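Local coordinates for protein HIAXHD3 (PDB 3ZXK) that probably cleaves arabinofuranose side chains from xylan as an exo-acting arabinofuranosidase of glycoside hydrolase family 43, at residues V56-P61 / A128-Q132; V60-N64 / N338-S342; R89-S93 / G115-A119. All blocks are in the same frame, centred on the assembly; numbering follows the deposited sequence.

Contact 1: residues V56-P61 / A128-Q132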
ATOM      1  N   VAL A  56      -4.818  -3.281 -10.009  1.00  5.62           N
ATOM      2  CA  VAL A  56      -4.614  -3.722 -11.395  1.00  5.81           C
ATOM      3  C   VAL A  56      -3.168  -3.861 -11.837  1.00  4.99           C
ATOM      4  O   VAL A  56      -2.891  -4.633 -12.756  1.00  5.98           O
ATOM      5  CB  VAL A  56      -5.424  -2.899 -12.417  1.00  6.04           C
ATOM      6  CG1 VAL A  56      -6.909  -3.138 -12.163  1.00  7.20           C
ATOM      7  CG2 VAL A  56      -5.046  -1.415 -12.358  1.00  6.50           C
ATOM      8  N   THR A  57      -2.258  -3.154 -11.179  1.00  4.56           N
ATOM      9  CA  THR A  57      -0.831  -3.189 -11.536  1.00  4.28           C
ATOM     10  C   THR A  57       0.009  -2.571 -10.422  1.00  4.03           C
ATOM     11  O   THR A  57      -0.541  -2.048  -9.450  1.00  4.21           O
ATOM     12  CB  THR A  57      -0.563  -2.497 -12.931  1.00  4.26           C
ATOM     13  OG1 THR A  57       0.769  -2.798 -13.393  1.00  4.59           O
ATOM     14  CG2 THR A  57      -0.757  -0.980 -12.879  1.00  4.38           C
ATOM     15  N   HIS A  58       1.327  -2.638 -10.555  1.00  3.69           N
ATOM     16  CA  HIS A  58       2.227  -1.889  -9.678  1.00  3.26           C
ATOM     17  C   HIS A  58       3.197  -1.154 -10.563  1.00  3.06           C
ATOM     18  O   HIS A  58       3.717  -1.720 -11.525  1.00  3.36           O
ATOM     19  CB  HIS A  58       3.063  -2.803  -8.798  1.00  3.48           C
ATOM     20  CG  HIS A  58       2.343  -3.376  -7.598  1.00  4.29           C
ATOM     21  ND1 HIS A  58       1.420  -4.366  -7.694  1.00  5.56           N
ATOM     22  CD2 HIS A  58       2.457  -3.070  -6.247  1.00  4.31           C
ATOM     23  CE1 HIS A  58       1.005  -4.715  -6.453  1.00  6.49           C
ATOM     24  NE2 HIS A  58       1.621  -3.917  -5.569  1.00  5.28           N
ATOM     25  N   SER A  59       3.486   0.102 -10.239  1.00  3.30           N
ATOM     26  CA  SER A  59       4.387   0.917 -11.104  1.00  3.23           C
ATOM     27  C   SER A  59       5.873   0.554 -10.995  1.00  3.44           C
ATOM     28  O   SER A  59       6.637   0.881 -11.892  1.00  3.74           O
ATOM     29  CB  SER A  59       4.223   2.402 -10.770  1.00  3.50           C
ATOM     30  OG  SER A  59       2.937   2.836 -11.115  1.00  4.07           O
ATOM     31  N   VAL A  60       6.255  -0.086  -9.883  1.00  3.30           N
ATOM     32  CA  VAL A  60       7.670  -0.444  -9.689  1.00  3.43           C
ATOM     33  C   VAL A  60       7.769  -1.959  -9.479  1.00  3.77           C
ATOM     34  O   VAL A  60       7.742  -2.456  -8.352  1.00  4.04           O
ATOM     35  CB  VAL A  60       8.293   0.386  -8.544  1.00  3.48           C
ATOM     36  CG1 VAL A  60       9.796   0.117  -8.428  1.00  3.94           C
ATOM     37  CG2 VAL A  60       8.079   1.874  -8.770  1.00  3.93           C
ATOM     38  N   PRO A  61       7.871  -2.719 -10.572  1.00  4.13           N
ATOM     39  CA  PRO A  61       7.809  -4.178 -10.422  1.00  4.69           C
ATOM     40  C   PRO A  61       8.924  -4.776  -9.578  1.00  4.51           C
ATOM     41  O   PRO A  61       8.710  -5.845  -8.996  1.00  5.18           O
ATOM     42  CB  PRO A  61       7.845  -4.696 -11.867  1.00  5.46           C
ATOM     43  CG  PRO A  61       8.173  -3.524 -12.746  1.00  5.97           C
ATOM     44  CD  PRO A  61       7.710  -2.303 -11.982  1.00  4.68           C
ATOM     45  N   ALA A 128      -1.448  -5.125 -21.224  1.00  9.77           N
ATOM     46  CA  ALA A 128      -0.707  -3.958 -21.724  1.00  8.50           C
ATOM     47  C   ALA A 128       0.238  -3.308 -20.698  1.00  7.67           C
ATOM     48  O   ALA A 128       1.203  -2.673 -21.095  1.00  8.19           O
ATOM     49  CB  ALA A 128      -1.660  -2.901 -22.289  1.00  9.52           C
ATOM     50  N   TRP A 129      -0.019  -3.454 -19.397  1.00  6.98           N
ATOM     51  CA  TRP A 129       0.852  -2.840 -18.401  1.00  6.09           C
ATOM     52  C   TRP A 129       2.228  -3.431 -18.560  1.00  6.62           C
ATOM     53  O   TRP A 129       2.387  -4.658 -18.628  1.00  7.28           O
ATOM     54  CB  TRP A 129       0.378  -3.158 -16.990  1.00  5.93           C
ATOM     55  CG  TRP A 129      -0.966  -2.609 -16.641  1.00  5.55           C
ATOM     56  CD1 TRP A 129      -2.147  -3.328 -16.444  1.00  5.32           C
ATOM     57  CD2 TRP A 129      -1.306  -1.216 -16.373  1.00  5.60           C
ATOM     58  NE1 TRP A 129      -3.167  -2.493 -16.075  1.00  5.87           N
ATOM     59  CE2 TRP A 129      -2.735  -1.202 -16.041  1.00  6.10           C
ATOM     60  CE3 TRP A 129      -0.610   0.006 -16.450  1.00  5.44           C
ATOM     61  CZ2 TRP A 129      -3.400  -0.023 -15.723  1.00  6.61           C
ATOM     62  CZ3 TRP A 129      -1.296   1.184 -16.126  1.00  6.00           C
ATOM     63  CH2 TRP A 129      -2.662   1.164 -15.783  1.00  6.67           C
ATOM     64  N   ASN A 130       3.232  -2.567 -18.643  1.00  5.92           N
ATOM     65  CA  ASN A 130       4.602  -3.006 -18.788  1.00  6.20           C
ATOM     66  C   ASN A 130       5.489  -1.893 -18.294  1.00  5.02           C
ATOM     67  O   ASN A 130       5.787  -0.985 -19.050  1.00  5.89           O
ATOM     68  CB  ASN A 130       4.908  -3.285 -20.262  1.00  7.02           C
ATOM     69  CG  ASN A 130       6.315  -3.819 -20.496  1.00  9.50           C
ATOM     70  OD1 ASN A 130       7.105  -3.971 -19.568  1.00 13.17           O
ATOM     71  ND2 ASN A 130       6.635  -4.083 -21.761  1.00 11.76           N
ATOM     72  N   TRP A 131       5.877  -1.943 -17.019  1.00  4.65           N
ATOM     73  CA  TRP A 131       6.567  -0.801 -16.423  1.00  4.64           C
ATOM     74  C   TRP A 131       8.059  -0.921 -16.534  1.00  5.70           C
ATOM     75  O   TRP A 131       8.618  -1.975 -16.245  1.00  6.86           O
ATOM     76  CB  TRP A 131       6.177  -0.747 -14.951  1.00  5.11           C
ATOM     77  CG  TRP A 131       4.723  -0.442 -14.752  1.00  4.99           C
ATOM     78  CD1 TRP A 131       3.645  -1.339 -14.662  1.00  5.11           C
ATOM     79  CD2 TRP A 131       4.141   0.884 -14.621  1.00  5.05           C
ATOM     80  NE1 TRP A 131       2.481  -0.657 -14.469  1.00  5.80           N
ATOM     81  CE2 TRP A 131       2.704   0.682 -14.436  1.00  5.58           C
ATOM     82  CE3 TRP A 131       4.659   2.182 -14.611  1.00  5.11           C
ATOM     83  CZ2 TRP A 131       1.821   1.765 -14.282  1.00  5.66           C
ATOM     84  CZ3 TRP A 131       3.777   3.269 -14.432  1.00  5.64           C
ATOM     85  CH2 TRP A 131       2.387   3.059 -14.280  1.00  5.85           C
ATOM     86  N   GLN A 132       8.716   0.165 -16.960  1.00  5.81           N
ATOM     87  CA  GLN A 132      10.178   0.162 -17.079  1.00  6.73           C
ATOM     88  C   GLN A 132      10.725   1.419 -16.453  1.00  5.62           C
ATOM     89  O   GLN A 132      10.078   2.476 -16.507  1.00  5.55           O
ATOM     90  CB  GLN A 132      10.607   0.155 -18.556  1.00  9.47           C
ATOM     91  CG  GLN A 132      10.054  -0.985 -19.409  1.00 12.81           C
ATOM     92  CD  GLN A 132      10.693  -2.317 -19.116  1.00 18.10           C
ATOM     93  OE1 GLN A 132      11.845  -2.395 -18.654  1.00 20.27           O
ATOM     94  NE2 GLN A 132       9.956  -3.394 -19.401  1.00 21.38           N
TER

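Contact 2: residues V60-N64 / N338-S342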
ATOM      1  N   VAL A  60       6.255  -0.086  -9.883  1.00  3.30           N
ATOM      2  CA  VAL A  60       7.670  -0.444  -9.689  1.00  3.43           C
ATOM      3  C   VAL A  60       7.769  -1.959  -9.479  1.00  3.77           C
ATOM      4  O   VAL A  60       7.742  -2.456  -8.352  1.00  4.04           O
ATOM      5  CB  VAL A  60       8.293   0.386  -8.544  1.00  3.48           C
ATOM      6  CG1 VAL A  60       9.796   0.117  -8.428  1.00  3.94           C
ATOM      7  CG2 VAL A  60       8.079   1.874  -8.770  1.00  3.93           C
ATOM      8  N   PRO A  61       7.871  -2.719 -10.572  1.00  4.13           N
ATOM      9  CA  PRO A  61       7.809  -4.178 -10.422  1.00  4.69           C
ATOM     10  C   PRO A  61       8.924  -4.776  -9.578  1.00  4.51           C
ATOM     11  O   PRO A  61       8.710  -5.845  -8.996  1.00  5.18           O
ATOM     12  CB  PRO A  61       7.845  -4.696 -11.867  1.00  5.46           C
ATOM     13  CG  PRO A  61       8.173  -3.524 -12.746  1.00  5.97           C
ATOM     14  CD  PRO A  61       7.710  -2.303 -11.982  1.00  4.68           C
ATOM     15  N   ARG A  62      10.090  -4.143  -9.533  1.00  4.62           N
ATOM     16  CA  ARG A  62      11.146  -4.552  -8.598  1.00  4.51           C
ATOM     17  C   ARG A  62      11.831  -3.261  -8.211  1.00  4.41           C
ATOM     18  O   ARG A  62      12.097  -2.434  -9.082  1.00  5.29           O
ATOM     19  CB  ARG A  62      12.137  -5.508  -9.254  1.00  5.48           C
ATOM     20  CG  ARG A  62      13.271  -5.944  -8.343  1.00  5.32           C
ATOM     21  CD  ARG A  62      14.115  -7.010  -9.025  1.00  6.61           C
ATOM     22  NE  ARG A  62      15.222  -7.437  -8.165  1.00  7.25           N
ATOM     23  CZ  ARG A  62      15.156  -8.445  -7.303  1.00  7.76           C
ATOM     24  NH1 ARG A  62      14.037  -9.172  -7.205  1.00  6.56           N
ATOM     25  NH2 ARG A  62      16.211  -8.726  -6.541  1.00  9.99           N
ATOM     26  N   LEU A  63      12.115  -3.077  -6.927  1.00  4.34           N
ATOM     27  CA  LEU A  63      12.646  -1.810  -6.434  1.00  4.88           C
ATOM     28  C   LEU A  63      14.069  -1.683  -6.939  1.00  5.72           C
ATOM     29  O   LEU A  63      14.867  -2.570  -6.740  1.00  7.49           O
ATOM     30  CB  LEU A  63      12.586  -1.772  -4.892  1.00  5.38           C
ATOM     31  CG  LEU A  63      11.200  -2.142  -4.303  1.00  5.07           C
ATOM     32  CD1 LEU A  63      11.184  -1.932  -2.790  1.00  5.68           C
ATOM     33  CD2 LEU A  63      10.078  -1.322  -4.932  1.00  4.96           C
ATOM     34  N   ASN A  64      14.384  -0.567  -7.592  1.00  5.70           N
ATOM     35  CA  ASN A  64      15.703  -0.329  -8.179  1.00  6.77           C
ATOM     36  C   ASN A  64      16.455   0.826  -7.526  1.00  7.34           C
ATOM     37  O   ASN A  64      17.233   1.529  -8.179  1.00  9.46           O
ATOM     38  CB  ASN A  64      15.551  -0.078  -9.686  1.00  7.32           C
ATOM     39  CG  ASN A  64      14.801   1.223 -10.009  1.00  7.95           C
ATOM     40  OD1 ASN A  64      13.777   1.551  -9.389  1.00  7.61           O
ATOM     41  ND2 ASN A  64      15.297   1.949 -11.011  1.00 10.10           N
ATOM     42  N   ASN A 338      12.864  -6.698  -1.996  1.00  3.55           N
ATOM     43  CA  ASN A 338      12.889  -7.455  -3.236  1.00  3.58           C
ATOM     44  C   ASN A 338      13.133  -8.924  -2.943  1.00  3.84           C
ATOM     45  O   ASN A 338      13.939  -9.285  -2.061  1.00  4.11           O
ATOM     46  CB  ASN A 338      13.999  -6.992  -4.156  1.00  3.92           C
ATOM     47  CG  ASN A 338      13.728  -5.659  -4.775  1.00  4.28           C
ATOM     48  OD1 ASN A 338      12.579  -5.273  -5.022  1.00  4.46           O
ATOM     49  ND2 ASN A 338      14.798  -4.956  -5.068  1.00  4.75           N
ATOM     50  N   PRO A 339      12.439  -9.791  -3.684  1.00  4.11           N
ATOM     51  CA  PRO A 339      12.633 -11.215  -3.498  1.00  4.58           C
ATOM     52  C   PRO A 339      13.937 -11.718  -4.144  1.00  5.49           C
ATOM     53  O   PRO A 339      14.464 -11.074  -5.076  1.00  6.88           O
ATOM     54  CB  PRO A 339      11.406 -11.801  -4.213  1.00  5.00           C
ATOM     55  CG  PRO A 339      11.163 -10.852  -5.325  1.00  4.88           C
ATOM     56  CD  PRO A 339      11.411  -9.505  -4.694  1.00  4.14           C
ATOM     57  N   ASP A 340      14.459 -12.828  -3.631  1.00  5.64           N
ATOM     58  CA  ASP A 340      15.472 -13.613  -4.347  1.00  6.74           C
ATOM     59  C   ASP A 340      14.720 -14.525  -5.329  1.00  6.68           C
ATOM     60  O   ASP A 340      14.090 -15.517  -4.940  1.00  7.03           O
ATOM     61  CB  ASP A 340      16.320 -14.424  -3.363  1.00  7.60           C
ATOM     62  CG  ASP A 340      17.405 -15.255  -4.043  1.00  9.51           C
ATOM     63  OD1 ASP A 340      17.333 -15.477  -5.278  1.00 11.56           O
ATOM     64  OD2 ASP A 340      18.327 -15.699  -3.326  1.00 11.74           O
ATOM     65  N   THR A 341      14.780 -14.169  -6.605  1.00  7.13           N
ATOM     66  CA  THR A 341      13.978 -14.877  -7.588  1.00  6.69           C
ATOM     67  C   THR A 341      14.459 -16.299  -7.862  1.00  7.25           C
ATOM     68  O   THR A 341      13.716 -17.094  -8.421  1.00  9.56           O
ATOM     69  CB  THR A 341      13.930 -14.121  -8.931  1.00  8.49           C
ATOM     70  OG1 THR A 341      15.263 -14.045  -9.459  1.00  9.85           O
ATOM     71  CG2 THR A 341      13.349 -12.718  -8.737  1.00  8.69           C
ATOM     72  N   SER A 342      15.676 -16.632  -7.441  1.00  7.78           N
ATOM     73  CA  SER A 342      16.201 -17.973  -7.650  1.00  8.05           C
ATOM     74  C   SER A 342      15.611 -18.951  -6.601  1.00  8.20           C
ATOM     75  O   SER A 342      15.814 -20.179  -6.704  1.00  9.95           O
ATOM     76  CB  SER A 342      17.735 -17.974  -7.564  1.00  9.84           C
ATOM     77  OG  SER A 342      18.210 -17.893  -6.221  1.00 11.15           O
TER

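Contact 3: residues R89-S93 / G115-A119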
ATOM      1  N   ARG A  89       0.463  10.031 -13.250  1.00  3.73           N
ATOM      2  CA  ARG A  89      -0.534  10.621 -14.175  1.00  3.50           C
ATOM      3  C   ARG A  89      -0.467   9.914 -15.507  1.00  3.59           C
ATOM      4  O   ARG A  89       0.536   9.307 -15.844  1.00  4.32           O
ATOM      5  CB  ARG A  89      -0.354  12.144 -14.400  1.00  3.88           C
ATOM      6  CG  ARG A  89      -0.552  13.043 -13.164  1.00  4.48           C
ATOM      7  CD  ARG A  89      -2.028  13.188 -12.800  1.00  5.80           C
ATOM      8  NE  ARG A  89      -2.258  13.768 -11.481  1.00  7.94           N
ATOM      9  CZ  ARG A  89      -2.513  15.059 -11.228  1.00  7.11           C
ATOM     10  NH1 ARG A  89      -2.574  15.990 -12.197  1.00  7.08           N
ATOM     11  NH2 ARG A  89      -2.701  15.430  -9.974  1.00  7.77           N
ATOM     12  N   TYR A  90      -1.550   9.998 -16.266  1.00  3.74           N
ATOM     13  CA  TYR A  90      -1.577   9.432 -17.608  1.00  3.82           C
ATOM     14  C   TYR A  90      -1.425  10.545 -18.654  1.00  4.43           C
ATOM     15  O   TYR A  90      -2.172  11.540 -18.634  1.00  4.94           O
ATOM     16  CB  TYR A  90      -2.921   8.751 -17.813  1.00  4.25           C
ATOM     17  CG  TYR A  90      -3.146   8.233 -19.202  1.00  4.57           C
ATOM     18  CD1 TYR A  90      -2.393   7.165 -19.714  1.00  4.67           C
ATOM     19  CD2 TYR A  90      -4.138   8.789 -19.997  1.00  5.19           C
ATOM     20  CE1 TYR A  90      -2.626   6.675 -21.002  1.00  4.94           C
ATOM     21  CE2 TYR A  90      -4.370   8.337 -21.278  1.00  5.33           C
ATOM     22  CZ  TYR A  90      -3.625   7.268 -21.776  1.00  5.22           C
ATOM     23  OH  TYR A  90      -3.895   6.815 -23.061  1.00  5.58           O
ATOM     24  N   ARG A  91      -0.467  10.363 -19.554  1.00  4.27           N
ATOM     25  CA  ARG A  91      -0.187  11.352 -20.585  1.00  4.49           C
ATOM     26  C   ARG A  91      -0.902  10.918 -21.844  1.00  5.01           C
ATOM     27  O   ARG A  91      -0.540   9.912 -22.453  1.00  5.41           O
ATOM     28  CB  ARG A  91       1.315  11.441 -20.830  1.00  4.65           C
ATOM     29  CG  ARG A  91       1.723  12.731 -21.516  1.00  5.34           C
ATOM     30  CD  ARG A  91       3.224  12.802 -21.681  1.00  5.65           C
ATOM     31  NE  ARG A  91       3.617  14.173 -22.033  1.00  6.81           N
ATOM     32  CZ  ARG A  91       4.875  14.570 -22.198  1.00  7.12           C
ATOM     33  NH1 ARG A  91       5.889  13.696 -22.089  1.00  7.47           N
ATOM     34  NH2 ARG A  91       5.135  15.836 -22.481  1.00  7.88           N
ATOM     35  N   ARG A  92      -1.914  11.691 -22.246  1.00  5.90           N
ATOM     36  CA  ARG A  92      -2.686  11.358 -23.453  1.00  6.61           C
ATOM     37  C   ARG A  92      -1.860  11.400 -24.736  1.00  6.65           C
ATOM     38  O   ARG A  92      -2.034  10.546 -25.615  1.00  8.17           O
ATOM     39  CB  ARG A  92      -3.900  12.280 -23.595  1.00  7.74           C
ATOM     40  CG  ARG A  92      -5.083  11.844 -22.748  1.00  9.53           C
ATOM     41  CD  ARG A  92      -4.838  11.946 -21.263  1.00 10.19           C
ATOM     42  NE  ARG A  92      -6.123  11.831 -20.564  1.00 12.58           N
ATOM     43  CZ  ARG A  92      -6.262  11.897 -19.251  1.00 13.53           C
ATOM     44  NH1 ARG A  92      -5.185  12.028 -18.478  1.00 11.84           N
ATOM     45  NH2 ARG A  92      -7.472  11.808 -18.719  1.00 16.05           N
ATOM     46  N   SER A  93      -0.950  12.365 -24.840  1.00  6.86           N
ATOM     47  CA  SER A  93      -0.261  12.588 -26.127  1.00  6.84           C
ATOM     48  C   SER A  93       0.571  11.392 -26.592  1.00  7.08           C
ATOM     49  O   SER A  93       0.685  11.155 -27.797  1.00  7.91           O
ATOM     50  CB  SER A  93       0.594  13.843 -26.081  1.00  7.18           C
ATOM     51  OG  SER A  93       1.623  13.685 -25.131  1.00  7.26           O
ATOM     52  N   GLY A 115      -2.033   0.973 -23.490  1.00 10.15           N
ATOM     53  CA  GLY A 115      -2.878   0.118 -24.324  1.00 11.21           C
ATOM     54  C   GLY A 115      -3.947   0.904 -25.069  1.00 11.13           C
ATOM     55  O   GLY A 115      -5.029   0.367 -25.370  1.00 11.97           O
ATOM     56  N   ASN A 116      -3.649   2.168 -25.389  1.00 10.17           N
ATOM     57  CA  ASN A 116      -4.608   3.052 -26.092  1.00 10.53           C
ATOM     58  C   ASN A 116      -5.807   3.409 -25.203  1.00 10.55           C
ATOM     59  O   ASN A 116      -6.947   3.512 -25.667  1.00 11.26           O
ATOM     60  CB  ASN A 116      -5.053   2.436 -27.448  1.00 11.64           C
ATOM     61  CG  ASN A 116      -5.583   3.467 -28.437  1.00 13.58           C
ATOM     62  OD1 ASN A 116      -5.223   4.631 -28.387  1.00 16.25           O
ATOM     63  ND2 ASN A 116      -6.443   3.025 -29.350  1.00 14.88           N
ATOM     64  N   ALA A 117      -5.531   3.620 -23.920  1.00  9.61           N
ATOM     65  CA  ALA A 117      -6.586   3.939 -22.961  1.00  9.50           C
ATOM     66  C   ALA A 117      -7.422   5.171 -23.342  1.00 11.51           C
ATOM     67  O   ALA A 117      -8.630   5.146 -23.181  1.00 14.41           O
ATOM     68  CB  ALA A 117      -5.990   4.114 -21.581  1.00  7.66           C
ATOM     69  N   LEU A 118      -6.777   6.229 -23.854  1.00 11.80           N
ATOM     70  CA  LEU A 118      -7.473   7.497 -24.162  1.00 13.33           C
ATOM     71  C   LEU A 118      -8.591   7.286 -25.159  1.00 14.69           C
ATOM     72  O   LEU A 118      -9.527   8.095 -25.218  1.00 15.00           O
ATOM     73  CB  LEU A 118      -6.517   8.570 -24.709  1.00 14.39           C
ATOM     74  CG  LEU A 118      -6.031   8.499 -26.166  1.00 14.11           C
ATOM     75  CD1 LEU A 118      -5.364   9.816 -26.568  1.00 16.94           C
ATOM     76  CD2 LEU A 118      -5.108   7.288 -26.396  1.00 14.37           C
ATOM     77  N   ALA A 119      -8.488   6.197 -25.919  1.00 14.48           N
ATOM     78  CA  ALA A 119      -9.435   5.871 -26.993  1.00 15.21           C
ATOM     79  C   ALA A 119     -10.458   4.801 -26.607  1.00 16.30           C
ATOM     80  O   ALA A 119     -11.368   4.498 -27.380  1.00 17.35           O
ATOM     81  CB  ALA A 119      -8.676   5.431 -28.245  1.00 17.25           C
TER

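Contact 1: residues V56-P61 / A128-Q132
At the seam between the first two blades of the GH43 β-propeller, the indoles of Trp129 and Trp131 rest on Thr57 of strand 54-58 and on Ser59, where the chain turns a corner. Thr57 serves both rings. Its OG1 stands anti to the backbone N (chi1 -167°), which directs the oxygen to Trp131 and the methyl to Trp129. Thr57 CG2 lies 3.6 Å from the centroid of the six-membered ring of Trp129, only 12° off the ring normal, a CH-pi contact over the face. Trp131 NE1 donates to Thr57 OG1 at 2.9 Å; the N-H...O angle of 137° makes this a bent bond, with the oxygen somewhat out of the ring plane.

The corner at Ser59 spreads over one face of Trp131. Ser59 CA forms a second CH-pi contact, 3.7 Å from the six-membered centroid, and Ser59 OG comes within 3.2 Å of Trp131 CH2. His58 O approaches Trp131 CD1 at 3.2 Å but is too poorly angled to accept from NE1. Ser59 O is buried in the contact without a polar partner in the model. Val56 CG2 touches Trp129 CZ2 at 4.0 Å, while Pro61 CD reaches Trp131 CB at 3.7 Å. His58 turns the other way, to Glu331 and Glu334.

Beyond the pair, Trp129 meets the ring of Phe97 and Thr57 packs on Val44. Strand 54-58 ends one four-stranded antiparallel sheet and residues 128-132 lead into the last strand of the next, so the contact is the blade-to-blade packing of a β-propeller.

Contact 2: residues V60-N64 / N338-S342
The guanidinium of Arg62 and the side-chain amide of Asn338 are stacked, their planes 24° apart. Over one face of the guanidinium sits Asn338 CB, 3.5 Å above the plane and displaced toward the rim; at the edge, in the plane, lies the carbonyl of Pro339. That carbonyl oxygen takes two bonds from the end of the arginine. Arg62 NH1 donates to Pro339 O at 2.9 Å with a nearly straight N-H...O angle of 159°, and Arg62 NH2 adds a longer bond to Pro339 O at 3.3 Å. An extended chain from CG to NE, starting with CG anti to the backbone N, carries the guanidinium to it. On the way Arg62 CG passes Asn338 OD1 at 3.5 Å, and beyond, Arg62 NH1 lies 3.6 Å from Pro339 CD.

Across the contact, the amide of Asn338 pairs with the backbone of Leu63. Asn338 ND2 donates to Leu63 O at 2.9 Å, in the carbonyl plane and on a lone pair, with an N-H...O angle of 163°. In return Leu63 N donates to Asn338 OD1, also at 2.9 Å. The paired bonds fix the rotation of the amide and engage both the N-H and the carbonyl of Leu63, whose side chain also comes close, with Leu63 CG 3.5 Å from Asn338 OD1. Each amide atom has a further partner: OD1 the hydroxyl of Ser39, ND2 the carboxylate of Asp70, which also forms a weak, long ion pair with Arg62.

Residues 60-64 belong to the catalytic-family propeller and 338-342 to the concanavalin A-like β-sandwich, so this polar pairing of loops is part of the interface between the two domains.

Contact 3: residues R89-S93 / G115-A119
Tyr90 OH is gripped from two directions: Leu118 N donates to it at 3.0 Å, and Asp95 OD1 is its hydrogen-bonded partner from the turn following strand 87-91. The N-H...O angle of 137° at Leu118 shows a bent bond. Asp95 also accepts from Asn116 N, so one carboxylate links the tyrosine hydroxyl to the residue just before the 3-10 segment 117-119, a turn closed by Ala119 N bonding to Asn116 O at 3.1 Å.

Apolar atoms of Ala117 and Leu118 lie beside the phenol end. Ala117 CB lies 3.9 Å from Tyr90 CZ, and Leu118 CB stands 4.1 Å from Tyr90 CE2, the side chains of Tyr90 and Leu118 crossing at about a right angle. With CG between its backbone N and carbonyl carbon (chi1 77°), Leu118 sends CD2 to 3.6 Å from Tyr90 OH and CD1 to 3.5 Å from Arg92 O. Arg92 folds back, its NH1 donating to Tyr90 O at 3.1 Å, while its NH2 bonds to Arg24 O in the preceding blade.

A phenylalanine in place of Tyr90 would probably leave Leu118 N and Asp95 without their shared partner and let the 3-10 segment shift.

Tyr90 also packs on Phe23 and Val25 of strand 21-25 in the preceding blade. Through its bond to Leu118, the contact ties the first strand of a four-stranded antiparallel propeller blade to the connection between that blade's third and fourth strands.

How the contacts relate
From the N terminus the chain builds the first propeller sheet; its last strand, 54-58, and the following loop supply residues 56-64, where contacts 1 and 2 both start and share Val60 and Pro61. Contact 1 closes a loop of 66 intervening residues, returning at 128-132 in the second blade. Contact 2 closes a far longer one of 273 residues, reaching 338-342 in the β-sandwich domain. Contact 3, between 89-93 and 115-119, falls within both spans and is local to the second blade. It meets contact 1 where Ala128 CB packs 3.8 Å from Gly115 CA, but stays about 12 Å from contact 2 at the nearest atoms. Together they join strand to connection, blade to blade and domain to domain.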